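Side-chain contact in dephospho-CoA kinase (Legionella pneumophila subsp. pneumophila, PDB 4TTR), which probably phosphorylates the 3'-hydroxyl of dephospho-CoA with ATP, the last step of coenzyme A biosynthesis: residues D185-E190 / S194-K199. Numbering follows the deposited sequence.
Sequences DVLINE and SELKAK
Lys199 NZ donates a 2.8 Å hydrogen bond to Ile188 O. The nitrogen approaches in the carbonyl plane, at a C=O...N angle of 146°. The bond ties the end of strand 185-188, an outermost strand of the parallel sheet in this P-loop kinase fold, to helix 192-213, whose segment 194-199 runs nearly antiparallel to the strand (163°). The lysine chain is extended beyond CG, long enough to carry the ammonium from the helix across to the strand end. On the way Lys199 CD passes 3.8 Å from Leu187 CD2. Glu190 OE1 lies 4.6 Å from Lys199 NZ, too far for contact, though its negative charge may still favour the ammonium there.

Leu187 and Leu196 meet at about a right angle in the buried part of the contact, Leu187 CD2 pressing on Leu196 CD1 at a tight 3.5 Å; Val32 of helix 29-38 touches both leucines. Beyond the strand, the Asn189 amide lies against the two methyls of Leu196; with chi1 at 178° CG stands opposite the backbone N, which swings the amide toward the helix. Asn189 ND2 is hydrogen-bonded to the carbonyl oxygen of Ser27 in the predicted ATP-binding loop, and Leu196 CD2 packs 3.9 Å from that same ND2.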
loop_
_atom_site.group_PDB
_atom_site.type_symbol
_atom_site.label_atom_id
_atom_site.label_comp_id
_atom_site.label_asym_id
_atom_site.label_seq_id
_atom_site.Cartn_x
_atom_site.Cartn_y
_atom_site.Cartn_z
ATOM N N ASP A 185 14.433 4.739 1.598
ATOM C CA ASP A 185 14.357 5.697 0.506
ATOM C C ASP A 185 12.986 6.359 0.475
ATOM O O ASP A 185 11.962 5.705 0.682
ATOM C CB ASP A 185 14.647 5.015 -0.829
ATOM C CG ASP A 185 16.012 4.355 -0.858
ATOM O OD1 ASP A 185 17.020 5.079 -1.017
ATOM O OD2 ASP A 185 16.076 3.116 -0.719
ATOM N N VAL A 186 12.990 7.666 0.234
ATOM C CA VAL A 186 11.775 8.443 0.085
ATOM C C VAL A 186 11.741 9.049 -1.314
ATOM O O VAL A 186 12.610 9.839 -1.677
ATOM C CB VAL A 186 11.684 9.555 1.144
ATOM C CG1 VAL A 186 10.447 10.418 0.921
ATOM C CG2 VAL A 186 11.678 8.953 2.544
ATOM N N LEU A 187 10.737 8.665 -2.093
ATOM C CA LEU A 187 10.544 9.207 -3.429
ATOM C C LEU A 187 9.561 10.364 -3.364
ATOM O O LEU A 187 8.359 10.160 -3.185
ATOM C CB LEU A 187 10.034 8.122 -4.383
ATOM C CG LEU A 187 10.205 8.355 -5.885
ATOM C CD1 LEU A 187 9.854 7.076 -6.631
ATOM C CD2 LEU A 187 9.355 9.506 -6.392
ATOM N N ILE A 188 10.080 11.581 -3.484
ATOM C CA ILE A 188 9.234 12.763 -3.530
ATOM C C ILE A 188 8.688 12.907 -4.946
ATOM O O ILE A 188 9.427 13.232 -5.872
ATOM C CB ILE A 188 9.997 14.046 -3.121
ATOM C CG1 ILE A 188 10.788 13.811 -1.828
ATOM C CG2 ILE A 188 9.017 15.208 -2.954
ATOM C CD1 ILE A 188 11.635 14.994 -1.387
ATOM N N ASN A 189 7.396 12.634 -5.106
ATOM C CA ASN A 189 6.731 12.717 -6.403
ATOM C C ASN A 189 6.148 14.108 -6.597
ATOM O O ASN A 189 4.962 14.328 -6.358
ATOM C CB ASN A 189 5.634 11.652 -6.508
ATOM C CG ASN A 189 4.877 11.709 -7.824
ATOM O OD1 ASN A 189 5.333 12.307 -8.795
ATOM N ND2 ASN A 189 3.712 11.081 -7.857
ATOM N N GLU A 190 6.992 15.039 -7.037
ATOM C CA GLU A 190 6.647 16.457 -7.032
ATOM C C GLU A 190 6.682 17.121 -8.410
ATOM O O GLU A 190 6.533 18.339 -8.504
ATOM C CB GLU A 190 7.587 17.212 -6.078
ATOM C CG GLU A 190 9.067 16.873 -6.237
ATOM C CD GLU A 190 9.976 17.783 -5.417
ATOM O OE1 GLU A 190 11.198 17.791 -5.674
ATOM O OE2 GLU A 190 9.475 18.488 -4.517
ATOM N N SER A 194 7.244 11.793 -15.983
ATOM C CA SER A 194 8.546 11.523 -16.580
ATOM C C SER A 194 9.652 11.481 -15.527
ATOM O O SER A 194 10.492 10.579 -15.545
ATOM C CB SER A 194 8.874 12.569 -17.647
ATOM O OG SER A 194 10.170 12.361 -18.181
ATOM N N GLU A 195 9.662 12.450 -14.617
ATOM C CA GLU A 195 10.667 12.463 -13.559
ATOM C C GLU A 195 10.401 11.349 -12.561
ATOM O O GLU A 195 11.326 10.832 -11.940
ATOM C CB GLU A 195 10.703 13.814 -12.838
ATOM C CG GLU A 195 11.857 14.712 -13.272
ATOM C CD GLU A 195 13.217 14.054 -13.080
ATOM O OE1 GLU A 195 13.471 13.514 -11.982
ATOM O OE2 GLU A 195 14.027 14.068 -14.032
ATOM N N LEU A 196 9.134 10.987 -12.403
ATOM C CA LEU A 196 8.775 9.874 -11.538
ATOM C C LEU A 196 9.417 8.597 -12.073
ATOM O O LEU A 196 10.014 7.827 -11.321
ATOM C CB LEU A 196 7.256 9.726 -11.453
ATOM C CG LEU A 196 6.716 8.658 -10.501
ATOM C CD1 LEU A 196 7.207 8.898 -9.083
ATOM C CD2 LEU A 196 5.189 8.637 -10.541
ATOM N N LYS A 197 9.306 8.396 -13.380
ATOM C CA LYS A 197 9.900 7.241 -14.037
ATOM C C LYS A 197 11.419 7.239 -13.920
ATOM O O LYS A 197 12.031 6.190 -13.721
ATOM C CB LYS A 197 9.504 7.210 -15.507
ATOM C CG LYS A 197 10.035 6.007 -16.257
ATOM C CD LYS A 197 9.816 6.188 -17.746
ATOM C CE LYS A 197 10.400 5.029 -18.543
ATOM N NZ LYS A 197 11.891 5.027 -18.534
ATOM N N ALA A 198 12.025 8.411 -14.067
ATOM C CA ALA A 198 13.471 8.530 -13.948
ATOM C C ALA A 198 13.914 8.132 -12.547
ATOM O O ALA A 198 14.886 7.403 -12.378
ATOM C CB ALA A 198 13.917 9.946 -14.269
ATOM N N LYS A 199 13.186 8.602 -11.543
ATOM C CA LYS A 199 13.513 8.291 -10.159
ATOM C C LYS A 199 13.372 6.796 -9.868
ATOM O O LYS A 199 14.224 6.210 -9.199
ATOM C CB LYS A 199 12.632 9.109 -9.217
ATOM C CG LYS A 199 13.047 10.568 -9.144
ATOM C CD LYS A 199 12.228 11.346 -8.149
ATOM C CE LYS A 199 12.889 12.671 -7.821
ATOM N NZ LYS A 199 12.113 13.418 -6.806
#